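Local coordinates for neutral ceramidase (Pseudomonas aeruginosa, PDB 2ZWS), which hydrolyses the N-acyl bond of ceramides to release sphingosine and a free fatty acid, using a bound zinc ion, and also runs the reverse synthesis, at residues D1-R6 with P143-Y148; G16-V21 with G547-D552; G117-T122 with N507-V512. All blocks are in the same frame, centred on the assembly; numbering follows the deposited sequence. Where two conformers were deposited one is given.

Contact 1: D1-R6 with P143-Y148; sequences DDLPYR and PGRLFY
Leu3 straddles the start of strand 142-152 just before the two segments pair as antiparallel beta strands in the large mixed sheet of the N-terminal part of the enzyme. With CG anti to its carbonyl carbon (chi1 -68°), the side chain spreads its methyls along the partner strand: CD1 rests on Pro143 CB at 3.6 Å, while CD2 meets Arg145 CG at 3.6 Å, crossing that side chain at about a right angle. Leu3 thus packs on the aliphatic root of Arg145, whose guanidinium group goes on to a salt bridge with Glu290. Pro4 follows, its CD lying against Gly144 O. At Tyr5 the regular pairing begins. It forms a hydrogen-bonded pair with Gly144, in which Gly144 N donates to Tyr5 O at 3.0 Å and the return bond from Tyr5 N to Gly144 O is weak, at 3.4 Å. Leu146 CD2 sits over one face of the Tyr5 ring, a CH-pi contact 4.2 Å from the centroid, and the Tyr5 hydroxyl bonds to the backbone of Gly293. Arg6 and Pro143 make the next, non-hydrogen-bonded pair; the arginine's far end turns off to Glu48 on the strand flanking its other side, while Arg6 CG stays 4.1 Å from Pro143 CA.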
ATOM      1  N   ASP A   1      -4.000 -38.819   2.432  1.00 43.37           N
ATOM      2  CA  ASP A   1      -5.279 -38.244   1.926  1.00 43.03           C
ATOM      3  C   ASP A   1      -4.973 -37.353   0.701  1.00 42.11           C
ATOM      4  O   ASP A   1      -5.229 -37.770  -0.435  1.00 42.56           O
ATOM      5  CB  ASP A   1      -6.019 -37.495   3.052  1.00 43.72           C
ATOM      6  CG  ASP A   1      -7.500 -37.851   3.132  1.00 44.99           C
ATOM      7  OD1 ASP A   1      -8.352 -36.987   2.805  1.00 46.64           O
ATOM      8  OD2 ASP A   1      -7.816 -38.994   3.532  1.00 46.92           O
ATOM      9  N   ASP A   2      -4.429 -36.144   0.896  1.00 40.52           N
ATOM     10  CA  ASP A   2      -4.247 -35.523   2.208  1.00 38.34           C
ATOM     11  C   ASP A   2      -4.722 -34.069   2.144  1.00 35.70           C
ATOM     12  O   ASP A   2      -5.922 -33.823   2.003  1.00 36.06           O
ATOM     13  CB  ASP A   2      -2.789 -35.644   2.706  1.00 39.23           C
ATOM     14  CG  ASP A   2      -2.681 -35.633   4.241  1.00 41.24           C
ATOM     15  OD1 ASP A   2      -1.536 -35.620   4.759  1.00 42.92           O
ATOM     16  OD2 ASP A   2      -3.732 -35.643   4.933  1.00 43.02           O
ATOM     17  N   LEU A   3      -3.787 -33.120   2.199  1.00 31.84           N
ATOM     18  CA  LEU A   3      -4.116 -31.710   2.467  1.00 28.06           C
ATOM     19  C   LEU A   3      -4.893 -31.024   1.343  1.00 25.37           C
ATOM     20  O   LEU A   3      -4.640 -31.278   0.164  1.00 24.19           O
ATOM     21  CB  LEU A   3      -2.849 -30.941   2.839  1.00 28.03           C
ATOM     22  CG  LEU A   3      -2.262 -31.369   4.189  1.00 28.72           C
ATOM     23  CD1 LEU A   3      -0.797 -30.995   4.300  1.00 30.62           C
ATOM     24  CD2 LEU A   3      -3.047 -30.792   5.352  1.00 29.13           C
ATOM     25  N   PRO A   4      -5.868 -30.167   1.718  1.00 22.77           N
ATOM     26  CA  PRO A   4      -6.813 -29.610   0.738  1.00 21.13           C
ATOM     27  C   PRO A   4      -6.227 -28.564  -0.228  1.00 19.84           C
ATOM     28  O   PRO A   4      -6.731 -28.407  -1.348  1.00 19.54           O
ATOM     29  CB  PRO A   4      -7.901 -28.974   1.610  1.00 21.11           C
ATOM     30  CG  PRO A   4      -7.256 -28.713   2.928  1.00 22.49           C
ATOM     31  CD  PRO A   4      -6.174 -29.748   3.099  1.00 22.51           C
ATOM     32  N   TYR A   5      -5.182 -27.867   0.207  1.00 17.72           N
ATOM     33  CA  TYR A   5      -4.616 -26.768  -0.578  1.00 16.55           C
ATOM     34  C   TYR A   5      -3.114 -26.886  -0.641  1.00 16.25           C
ATOM     35  O   TYR A   5      -2.503 -27.625   0.143  1.00 15.89           O
ATOM     36  CB  TYR A   5      -4.992 -25.405   0.041  1.00 16.65           C
ATOM     37  CG  TYR A   5      -6.474 -25.157   0.102  1.00 15.62           C
ATOM     38  CD1 TYR A   5      -7.153 -25.203   1.310  1.00 14.49           C
ATOM     39  CD2 TYR A   5      -7.210 -24.885  -1.057  1.00 17.37           C
ATOM     40  CE1 TYR A   5      -8.530 -24.982   1.382  1.00 14.78           C
ATOM     41  CE2 TYR A   5      -8.583 -24.683  -1.000  1.00 15.67           C
ATOM     42  CZ  TYR A   5      -9.234 -24.726   0.222  1.00 16.79           C
ATOM     43  OH  TYR A   5     -10.590 -24.503   0.284  1.00 18.16           O
ATOM     44  N   ARG A   6      -2.524 -26.164  -1.584  1.00 14.77           N
ATOM     45  CA  ARG A   6      -1.119 -25.819  -1.488  1.00 15.04           C
ATOM     46  C   ARG A   6      -1.077 -24.310  -1.394  1.00 14.49           C
ATOM     47  O   ARG A   6      -1.936 -23.621  -1.968  1.00 14.70           O
ATOM     48  CB  ARG A   6      -0.355 -26.294  -2.713  1.00 15.35           C
ATOM     49  CG  ARG A   6      -0.260 -27.809  -2.807  1.00 17.52           C
ATOM     50  CD  ARG A   6       0.404 -28.204  -4.121  1.00 20.90           C
ATOM     51  NE  ARG A   6      -0.440 -27.931  -5.291  1.00 27.11           N
ATOM     52  CZ  ARG A   6      -1.300 -28.800  -5.818  1.00 28.62           C
ATOM     53  NH1 ARG A   6      -1.450 -30.013  -5.285  1.00 30.08           N
ATOM     54  NH2 ARG A   6      -2.022 -28.450  -6.877  1.00 29.89           N
ATOM     55  N   PRO A 143       2.055 -28.007   0.725  1.00 15.84           N
ATOM     56  CA  PRO A 143       0.723 -28.409   1.166  1.00 16.04           C
ATOM     57  C   PRO A 143       0.335 -27.794   2.503  1.00 15.54           C
ATOM     58  O   PRO A 143       1.174 -27.629   3.380  1.00 16.93           O
ATOM     59  CB  PRO A 143       0.841 -29.931   1.329  1.00 16.36           C
ATOM     60  CG  PRO A 143       2.264 -30.205   1.412  1.00 18.08           C
ATOM     61  CD  PRO A 143       3.014 -29.123   0.725  1.00 16.87           C
ATOM     62  N   GLY A 144      -0.942 -27.488   2.676  1.00 15.07           N
ATOM     63  CA  GLY A 144      -1.373 -26.900   3.922  1.00 15.82           C
ATOM     64  C   GLY A 144      -2.866 -26.751   4.031  1.00 15.63           C
ATOM     65  O   GLY A 144      -3.651 -27.221   3.165  1.00 16.01           O
ATOM     66  N   ARG A 145      -3.237 -26.135   5.140  1.00 15.00           N
ATOM     67  CA  ARG A 145      -4.619 -25.858   5.488  1.00 14.57           C
ATOM     68  C   ARG A 145      -4.790 -24.352   5.623  1.00 14.08           C
ATOM     69  O   ARG A 145      -3.836 -23.611   5.941  1.00 14.57           O
ATOM     70  CB  ARG A 145      -4.947 -26.496   6.827  1.00 13.75           C
ATOM     71  CG  ARG A 145      -4.773 -28.015   6.777  1.00 15.96           C
ATOM     72  CD  ARG A 145      -4.900 -28.669   8.137  1.00 17.06           C
ATOM     73  NE  ARG A 145      -6.272 -28.747   8.629  1.00 17.06           N
ATOM     74  CZ  ARG A 145      -6.627 -29.403   9.743  1.00 18.28           C
ATOM     75  NH1 ARG A 145      -7.898 -29.458  10.112  1.00 20.41           N
ATOM     76  NH2 ARG A 145      -5.698 -30.008  10.492  1.00 18.47           N
ATOM     77  N   LEU A 146      -6.008 -23.919   5.375  1.00 14.30           N
ATOM     78  CA  LEU A 146      -6.395 -22.511   5.500  1.00 15.23           C
ATOM     79  C   LEU A 146      -7.450 -22.372   6.588  1.00 14.43           C
ATOM     80  O   LEU A 146      -8.426 -23.136   6.635  1.00 14.68           O
ATOM     81  CB  LEU A 146      -6.944 -21.992   4.169  1.00 15.97           C
ATOM     82  CG  LEU A 146      -5.977 -21.385   3.119  1.00 19.50           C
ATOM     83  CD1 LEU A 146      -4.661 -22.082   2.979  1.00 23.58           C
ATOM     84  CD2 LEU A 146      -6.641 -21.278   1.751  1.00 17.53           C
ATOM     85  N   PHE A 147      -7.244 -21.405   7.462  1.00 13.74           N
ATOM     86  CA  PHE A 147      -8.269 -21.060   8.443  1.00 14.19           C
ATOM     87  C   PHE A 147      -8.709 -19.615   8.341  1.00 13.53           C
ATOM     88  O   PHE A 147      -7.917 -18.742   7.959  1.00 14.44           O
ATOM     89  CB  PHE A 147      -7.801 -21.365   9.870  1.00 14.58           C
ATOM     90  CG  PHE A 147      -7.606 -22.819  10.127  1.00 16.44           C
ATOM     91  CD1 PHE A 147      -8.581 -23.534  10.799  1.00 17.62           C
ATOM     92  CD2 PHE A 147      -6.480 -23.482   9.663  1.00 16.68           C
ATOM     93  CE1 PHE A 147      -8.409 -24.916  11.030  1.00 17.54           C
ATOM     94  CE2 PHE A 147      -6.313 -24.878   9.877  1.00 18.35           C
ATOM     95  CZ  PHE A 147      -7.294 -25.573  10.548  1.00 17.47           C
ATOM     96  N   TYR A 148      -9.957 -19.387   8.698  1.00 14.09           N
ATOM     97  CA  TYR A 148     -10.541 -18.042   8.711  1.00 13.44           C
ATOM     98  C   TYR A 148     -11.040 -17.708  10.127  1.00 13.73           C
ATOM     99  O   TYR A 148     -11.595 -18.572  10.816  1.00 14.04           O
ATOM    100  CB  TYR A 148     -11.713 -17.970   7.727  1.00 15.30           C
ATOM    101  CG  TYR A 148     -12.459 -16.665   7.821  1.00 16.38           C
ATOM    102  CD1 TYR A 148     -13.502 -16.529   8.723  1.00 18.81           C
ATOM    103  CD2 TYR A 148     -12.103 -15.565   7.039  1.00 19.20           C
ATOM    104  CE1 TYR A 148     -14.172 -15.342   8.846  1.00 20.38           C
ATOM    105  CE2 TYR A 148     -12.799 -14.365   7.147  1.00 19.52           C
ATOM    106  CZ  TYR A 148     -13.817 -14.281   8.050  1.00 19.42           C
ATOM    107  OH  TYR A 148     -14.514 -13.103   8.190  1.00 22.42           O
TER

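Contact 2: G16-V21 with G547-D552; sequences GEAAEV and GHPKND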
ATOM      1  N   GLY A  16      10.831   2.627  -3.867  1.00 12.76           N
ATOM      2  CA  GLY A  16      11.192   3.490  -4.965  1.00 13.15           C
ATOM      3  C   GLY A  16      12.233   4.524  -4.566  1.00 12.93           C
ATOM      4  O   GLY A  16      13.012   4.317  -3.652  1.00 13.27           O
ATOM      5  N   GLU A  17      12.216   5.665  -5.249  1.00 12.84           N
ATOM      6  CA  GLU A  17      13.311   6.647  -5.139  1.00 13.97           C
ATOM      7  C   GLU A  17      13.322   7.308  -3.766  1.00 12.97           C
ATOM      8  O   GLU A  17      12.317   7.908  -3.353  1.00 13.65           O
ATOM      9  CB  GLU A  17      13.139   7.683  -6.261  1.00 13.77           C
ATOM     10  CG  GLU A  17      13.396   7.070  -7.660  1.00 15.68           C
ATOM     11  CD  GLU A  17      12.782   7.862  -8.797  1.00 18.69           C
ATOM     12  OE1 GLU A  17      11.538   7.841  -8.994  1.00 20.22           O
ATOM     13  OE2 GLU A  17      13.566   8.527  -9.494  1.00 21.10           O
ATOM     14  N   ALA A  18      14.435   7.187  -3.042  1.00 12.26           N
ATOM     15  CA  ALA A  18      14.514   7.590  -1.620  1.00 12.40           C
ATOM     16  C   ALA A  18      14.894   9.041  -1.350  1.00 12.35           C
ATOM     17  O   ALA A  18      14.885   9.493  -0.202  1.00 13.70           O
ATOM     18  CB  ALA A  18      15.454   6.665  -0.863  1.00 11.97           C
ATOM     19  N   ALA A  19      15.227   9.773  -2.402  1.00 12.60           N
ATOM     20  CA  ALA A  19      15.333  11.222  -2.229  1.00 12.38           C
ATOM     21  C   ALA A  19      14.835  11.989  -3.428  1.00 13.14           C
ATOM     22  O   ALA A  19      15.015  11.569  -4.567  1.00 12.88           O
ATOM     23  CB  ALA A  19      16.770  11.617  -1.934  1.00 13.03           C
ATOM     24  N   GLU A  20      14.181  13.117  -3.142  1.00 12.94           N
ATOM     25  CA  GLU A  20      13.803  14.138  -4.137  1.00 14.67           C
ATOM     26  C   GLU A  20      12.685  13.672  -5.093  1.00 14.69           C
ATOM     27  O   GLU A  20      12.644  14.049  -6.284  1.00 14.75           O
ATOM     28  CB  GLU A  20      15.048  14.701  -4.877  1.00 14.79           C
ATOM     29  CG  GLU A  20      16.008  15.459  -3.909  1.00 16.26           C
ATOM     30  CD  GLU A  20      17.132  16.226  -4.619  1.00 16.97           C
ATOM     31  OE1 GLU A  20      17.521  15.810  -5.730  1.00 17.89           O
ATOM     32  OE2 GLU A  20      17.627  17.234  -4.038  1.00 19.72           O
ATOM     33  N   VAL A  21      11.750  12.874  -4.560  1.00 14.70           N
ATOM     34  CA  VAL A  21      10.510  12.603  -5.270  1.00 14.87           C
ATOM     35  C   VAL A  21       9.333  12.911  -4.333  1.00 14.09           C
ATOM     36  O   VAL A  21       9.316  12.460  -3.175  1.00 14.16           O
ATOM     37  CB  VAL A  21      10.416  11.126  -5.767  1.00 15.49           C
ATOM     38  CG1 VAL A  21       9.080  10.873  -6.485  1.00 17.77           C
ATOM     39  CG2 VAL A  21      11.534  10.830  -6.738  1.00 15.95           C
ATOM     40  N   GLY A 547      26.443   9.652  -2.405  1.00 15.62           N
ATOM     41  CA  GLY A 547      25.866  10.094  -3.673  1.00 15.77           C
ATOM     42  C   GLY A 547      24.347   9.908  -3.628  1.00 16.12           C
ATOM     43  O   GLY A 547      23.792   9.265  -2.724  1.00 16.75           O
ATOM     44  N   HIS A 548      23.677  10.473  -4.617  1.00 16.38           N
ATOM     45  CA  HIS A 548      22.218  10.520  -4.659  1.00 15.94           C
ATOM     46  C   HIS A 548      21.545   9.129  -4.729  1.00 15.64           C
ATOM     47  O   HIS A 548      21.857   8.347  -5.614  1.00 16.18           O
ATOM     48  CB  HIS A 548      21.804  11.315  -5.885  1.00 15.94           C
ATOM     49  CG  HIS A 548      20.475  11.977  -5.744  1.00 15.48           C
ATOM     50  ND1 HIS A 548      19.311  11.280  -5.478  1.00 15.98           N
ATOM     51  CD2 HIS A 548      20.123  13.284  -5.803  1.00 16.03           C
ATOM     52  CE1 HIS A 548      18.303  12.132  -5.403  1.00 17.27           C
ATOM     53  NE2 HIS A 548      18.770  13.355  -5.592  1.00 17.34           N
ATOM     54  N   PRO A 549      20.604   8.826  -3.805  1.00 14.80           N
ATOM     55  CA  PRO A 549      19.930   7.514  -3.862  1.00 15.21           C
ATOM     56  C   PRO A 549      19.081   7.302  -5.128  1.00 15.25           C
ATOM     57  O   PRO A 549      18.728   6.152  -5.415  1.00 14.85           O
ATOM     58  CB  PRO A 549      19.051   7.500  -2.585  1.00 14.99           C
ATOM     59  CG  PRO A 549      18.914   8.867  -2.193  1.00 15.14           C
ATOM     60  CD  PRO A 549      20.137   9.624  -2.653  1.00 15.43           C
ATOM     61  N   LYS A 550      18.748   8.372  -5.877  1.00 15.45           N
ATOM     62  CA  LYS A 550      18.064   8.169  -7.187  1.00 15.65           C
ATOM     63  C   LYS A 550      18.934   7.375  -8.156  1.00 16.40           C
ATOM     64  O   LYS A 550      18.418   6.784  -9.113  1.00 18.03           O
ATOM     65  CB  LYS A 550      17.673   9.481  -7.883  1.00 16.48           C
ATOM     66  CG  LYS A 550      16.369  10.079  -7.435  1.00 16.74           C
ATOM     67  CD  LYS A 550      16.098  11.434  -8.144  1.00 16.52           C
ATOM     68  CE  LYS A 550      14.721  11.908  -7.763  1.00 16.64           C
ATOM     69  NZ  LYS A 550      14.383  13.200  -8.403  1.00 15.24           N
ATOM     70  N   ASN A 551      20.240   7.358  -7.916  1.00 16.51           N
ATOM     71  CA  ASN A 551      21.152   6.627  -8.816  1.00 16.86           C
ATOM     72  C   ASN A 551      20.927   5.109  -8.808  1.00 16.71           C
ATOM     73  O   ASN A 551      21.126   4.459  -9.825  1.00 18.02           O
ATOM     74  CB  ASN A 551      22.610   6.888  -8.453  1.00 16.90           C
ATOM     75  CG  ASN A 551      23.055   8.298  -8.758  1.00 15.46           C
ATOM     76  OD1 ASN A 551      22.650   8.919  -9.768  1.00 17.37           O
ATOM     77  ND2 ASN A 551      23.882   8.832  -7.878  1.00 16.85           N
ATOM     78  N   ASP A 552      20.515   4.558  -7.664  1.00 16.69           N
ATOM     79  CA  ASP A 552      20.278   3.119  -7.524  1.00 15.85           C
ATOM     80  C   ASP A 552      19.374   2.920  -6.302  1.00 14.61           C
ATOM     81  O   ASP A 552      19.710   3.354  -5.207  1.00 14.81           O
ATOM     82  CB  ASP A 552      21.600   2.360  -7.376  1.00 17.30           C
ATOM     83  CG  ASP A 552      21.452   0.859  -7.573  1.00 19.98           C
ATOM     84  OD1 ASP A 552      20.560   0.232  -6.953  1.00 18.89           O
ATOM     85  OD2 ASP A 552      22.231   0.292  -8.379  1.00 23.23           O
TER
HETATM   86  O   HOH W   1      12.244  11.082  -9.886  1.00 26.91           O
HETATM   87  O   HOH W   2      15.989   8.164 -10.475  1.00 38.68           O
HETATM   88  O   HOH W   3      16.528   5.407  -3.898  1.00 13.81           O
HETATM   89  O   HOH W   4      16.362  15.087  -8.057  1.00 21.19           O
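His548 and Glu20 join the two loops through a nearly straight hydrogen bond, NE2 to OE1 at 2.8 Å with 169° at the hydrogen. The bond lies in the imidazole plane but reaches the oxygen from above the carboxylate plane. Ala19 O also lies at this ring edge, near CE1. The other ring nitrogen is used as well: ND1 accepts from Lys550 N at 3.0 Å, so both nitrogens help fix the ring's rotation. Pro549 supplies the apolar part, its CG pressed tightly on Ala19 CB at 3.5 Å and its CB facing the methyl of Ala18. Its carbonyl is linked to Ala18 N by a bridging water. Lys550 then reaches across the first loop; with chi2 to chi4 all near 180°, the chain runs straight out from CG, CE passing Ala19 O at 3.2 Å and Val21 CG2 at 3.5 Å, until NZ donates to Glu20 O at 2.9 Å. One water joins NZ to Glu20 OE1, so the ammonium group serves both the backbone and, indirectly, the carboxylate of the same residue. Another water runs from Glu17 OE2 to Lys550 O. The contact joins the N-terminal and C-terminal family regions of the chain: the 16-21 loop follows strand 5-13, the 547-552 loop follows strand 539-545, Trp588 and Tyr586 of strand 584-591 pack against Pro549, and Glu17 OE1 hydrogen-bonds Thr122 OG1 in the first turn of helix 120-138.

Contact 3: G117-T122 with N507-V512; sequences GFQEKT and NFQTGV. With FMT (formic acid), chain F.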
ATOM      1  N   GLY A 117       4.399  14.737 -12.025  1.00 13.92           N
ATOM      2  CA  GLY A 117       4.248  13.821 -13.150  1.00 14.49           C
ATOM      3  C   GLY A 117       4.710  12.398 -12.832  1.00 14.35           C
ATOM      4  O   GLY A 117       4.857  12.008 -11.669  1.00 13.33           O
ATOM      5  N   PHE A 118       4.972  11.647 -13.900  1.00 13.85           N
ATOM      6  CA  PHE A 118       5.288  10.231 -13.839  1.00 13.93           C
ATOM      7  C   PHE A 118       6.761  10.009 -13.497  1.00 13.38           C
ATOM      8  O   PHE A 118       7.646  10.612 -14.121  1.00 14.82           O
ATOM      9  CB  PHE A 118       5.005   9.647 -15.219  1.00 13.74           C
ATOM     10  CG  PHE A 118       5.252   8.188 -15.316  1.00 14.22           C
ATOM     11  CD1 PHE A 118       6.267   7.687 -16.139  1.00 15.49           C
ATOM     12  CD2 PHE A 118       4.467   7.316 -14.583  1.00 14.45           C
ATOM     13  CE1 PHE A 118       6.485   6.326 -16.226  1.00 17.01           C
ATOM     14  CE2 PHE A 118       4.668   5.964 -14.662  1.00 15.71           C
ATOM     15  CZ  PHE A 118       5.683   5.455 -15.476  1.00 16.01           C
ATOM     16  N   GLN A 119       7.028   9.117 -12.543  1.00 13.76           N
ATOM     17  CA  GLN A 119       8.380   8.846 -12.106  1.00 13.51           C
ATOM     18  C   GLN A 119       8.711   7.399 -12.499  1.00 14.71           C
ATOM     19  O   GLN A 119       8.416   6.439 -11.778  1.00 14.86           O
ATOM     20  CB  GLN A 119       8.524   9.071 -10.593  1.00 13.99           C
ATOM     21  CG  GLN A 119       8.067  10.467 -10.112  1.00 14.61           C
ATOM     22  CD  GLN A 119       8.604  11.637 -10.964  1.00 15.92           C
ATOM     23  OE1 GLN A 119       7.831  12.529 -11.406  1.00 18.97           O
ATOM     24  NE2 GLN A 119       9.913  11.657 -11.178  1.00 13.85           N
ATOM     25  N   GLU A 120       9.332   7.255 -13.665  1.00 15.49           N
ATOM     26  CA  GLU A 120       9.516   5.923 -14.235  0.60 16.06           C
ATOM     27  C   GLU A 120      10.325   4.961 -13.346  1.00 15.00           C
ATOM     28  O   GLU A 120      10.000   3.775 -13.290  1.00 14.76           O
ATOM     29  CB  GLU A 120      10.075   6.010 -15.660  0.60 16.86           C
ATOM     30  CG  GLU A 120      10.179   4.680 -16.405  0.60 19.77           C
ATOM     31  CD  GLU A 120      10.309   4.881 -17.905  0.60 23.85           C
ATOM     32  OE1 GLU A 120       9.487   4.311 -18.665  0.60 24.70           O
ATOM     33  OE2 GLU A 120      11.224   5.632 -18.319  0.60 26.05           O
ATOM     34  N   LYS A 121      11.355   5.437 -12.640  1.00 14.18           N
ATOM     35  CA  LYS A 121      12.182   4.526 -11.848  1.00 14.58           C
ATOM     36  C   LYS A 121      11.384   3.911 -10.683  1.00 13.77           C
ATOM     37  O   LYS A 121      11.556   2.733 -10.334  1.00 14.42           O
ATOM     38  CB  LYS A 121      13.406   5.269 -11.294  1.00 15.81           C
ATOM     39  CG  LYS A 121      14.525   4.344 -10.849  1.00 20.05           C
ATOM     40  CD  LYS A 121      15.862   5.104 -10.699  1.00 25.37           C
ATOM     41  CE  LYS A 121      17.016   4.133 -10.457  1.00 28.59           C
ATOM     42  NZ  LYS A 121      17.456   3.466 -11.725  1.00 31.08           N
ATOM     43  N   THR A 122      10.533   4.719 -10.053  1.00 13.31           N
ATOM     44  CA  THR A 122       9.699   4.224  -8.961  1.00 12.91           C
ATOM     45  C   THR A 122       8.620   3.278  -9.502  1.00 11.83           C
ATOM     46  O   THR A 122       8.417   2.149  -8.953  1.00 12.55           O
ATOM     47  CB  THR A 122       9.096   5.419  -8.216  1.00 13.08           C
ATOM     48  OG1 THR A 122      10.139   6.095  -7.496  1.00 13.66           O
ATOM     49  CG2 THR A 122       7.968   5.018  -7.246  1.00 12.83           C
ATOM     50  N   ASN A 507       6.545  14.592 -17.211  1.00 14.05           N
ATOM     51  CA  ASN A 507       7.278  14.732 -15.974  1.00 14.29           C
ATOM     52  C   ASN A 507       8.041  16.020 -15.901  1.00 14.01           C
ATOM     53  O   ASN A 507       8.753  16.352 -16.861  1.00 15.64           O
ATOM     54  CB  ASN A 507       8.297  13.608 -15.832  1.00 14.29           C
ATOM     55  CG  ASN A 507       9.257  13.865 -14.694  1.00 14.75           C
ATOM     56  OD1 ASN A 507       8.828  14.056 -13.567  1.00 13.93           O
ATOM     57  ND2 ASN A 507      10.570  13.906 -14.988  1.00 17.55           N
ATOM     58  N   PHE A 508       7.919  16.710 -14.758  1.00 14.59           N
ATOM     59  CA  PHE A 508       8.650  17.963 -14.516  1.00 14.62           C
ATOM     60  C   PHE A 508       9.589  17.900 -13.314  1.00 15.46           C
ATOM     61  O   PHE A 508      10.222  18.883 -12.953  1.00 15.91           O
ATOM     62  CB  PHE A 508       7.676  19.153 -14.480  1.00 15.04           C
ATOM     63  CG  PHE A 508       7.074  19.433 -15.804  1.00 16.84           C
ATOM     64  CD1 PHE A 508       5.901  18.788 -16.208  1.00 17.96           C
ATOM     65  CD2 PHE A 508       7.687  20.322 -16.678  1.00 19.46           C
ATOM     66  CE1 PHE A 508       5.351  19.024 -17.453  1.00 19.23           C
ATOM     67  CE2 PHE A 508       7.136  20.563 -17.926  1.00 21.36           C
ATOM     68  CZ  PHE A 508       5.954  19.920 -18.307  1.00 20.56           C
ATOM     69  N   GLN A 509       9.758  16.697 -12.756  1.00 14.93           N
ATOM     70  CA  GLN A 509      10.731  16.496 -11.697  1.00 15.11           C
ATOM     71  C   GLN A 509      12.105  16.243 -12.293  1.00 15.76           C
ATOM     72  O   GLN A 509      12.293  15.286 -13.051  1.00 16.27           O
ATOM     73  CB  GLN A 509      10.319  15.309 -10.815  1.00 14.47           C
ATOM     74  CG  GLN A 509      11.358  14.911  -9.785  1.00 15.96           C
ATOM     75  CD  GLN A 509      11.652  16.004  -8.770  1.00 14.64           C
ATOM     76  OE1 GLN A 509      10.776  16.411  -7.995  1.00 15.51           O
ATOM     77  NE2 GLN A 509      12.899  16.455  -8.740  1.00 16.61           N
ATOM     78  N   THR A 510      13.072  17.096 -11.944  1.00 16.63           N
ATOM     79  CA  THR A 510      14.434  16.954 -12.432  0.50 18.19           C
ATOM     80  C   THR A 510      15.102  15.715 -11.813  1.00 17.93           C
ATOM     81  O   THR A 510      14.716  15.267 -10.740  1.00 18.49           O
ATOM     82  CB  THR A 510      15.236  18.243 -12.117  0.50 18.43           C
ATOM     83  OG1 THR A 510      14.434  19.398 -12.418  0.50 21.11           O
ATOM     84  CG2 THR A 510      16.499  18.319 -12.928  0.50 19.45           C
ATOM     85  N   GLY A 511      16.112  15.168 -12.486  1.00 18.46           N
ATOM     86  CA  GLY A 511      16.840  14.017 -11.970  1.00 19.76           C
ATOM     87  C   GLY A 511      18.187  14.418 -11.403  1.00 20.69           C
ATOM     88  O   GLY A 511      18.411  15.579 -11.031  1.00 22.27           O
ATOM     89  N   VAL A 512      19.103  13.463 -11.380  1.00 19.86           N
ATOM     90  CA  VAL A 512      20.440  13.673 -10.846  1.00 20.16           C
ATOM     91  C   VAL A 512      21.344  14.176 -11.958  1.00 20.39           C
ATOM     92  O   VAL A 512      21.538  13.486 -12.953  1.00 20.43           O
ATOM     93  CB  VAL A 512      21.033  12.357 -10.321  1.00 19.75           C
ATOM     94  CG1 VAL A 512      22.376  12.613  -9.651  1.00 20.05           C
ATOM     95  CG2 VAL A 512      20.061  11.652  -9.344  1.00 21.01           C
TER
HETATM   96  C   FMT F 651      18.469  15.263 -15.163  1.00 41.39           C
HETATM   97  O1  FMT F 651      18.085  16.397 -14.859  1.00 41.42           O
HETATM   98  O2  FMT F 651      19.559  14.989 -15.676  1.00 41.59           O
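Asn507 OD1 accepts a hydrogen bond from the backbone N of Gln509 at 2.9 Å, closing an Asx turn, and the Gln119 side-chain amide also approaches this oxygen from the other segment. The same side chain is used twice, because its ND2 donates to Gln509 O at 2.9 Å; the two bonds pin the Asn507 amide against the backbone of its own loop. Holding CG anti to the backbone N (chi1 169°) brings the amide alongside the backbone of Gln509, where both bonds can form. Asn507 CB meanwhile lies against Phe118 O at 3.5 Å. Gln119, at the N-cap position of helix 120-138, bends at chi2, and its amide end rests beside Gln509 CB, the two side chains crossing at about a right angle. The backbones themselves meet at a single bridge, Gly117 CA and Asn507 CA being 4.2 Å apart. Farther along, Gln509 NE2 bonds to Thr510 O at 3.0 Å, in the plane of both groups, while its OE1 accepts from Lys32. The chemistry implies a 507-512 loop shaped by its own amide-to-backbone bonds, whose join to 117-122 rests on close packing of backbone and side chains.

How the contacts relate
From the N terminus, the first strand soon enters contact 1, which closes a loop of 136 residues by pairing strand 5-13 with strand 142-152. The 16-21 loop, soon after that strand, opens contact 2, closed by residues 547-552, more than 500 residues later. Contacts 1 and 2 therefore cross, as do contacts 1 and 3, whereas contact 3 is nested inside the loop of contact 2. Contact 1 stands alone on the opposite side of the chain's centre, its centre about 43 and 45 Å from the centres of contacts 2 and 3. Contacts 2 and 3 touch, with Lys550 NZ of contact 2 lying close to Thr510 O of contact 3, and together tie the N-terminal region to the C-terminal one.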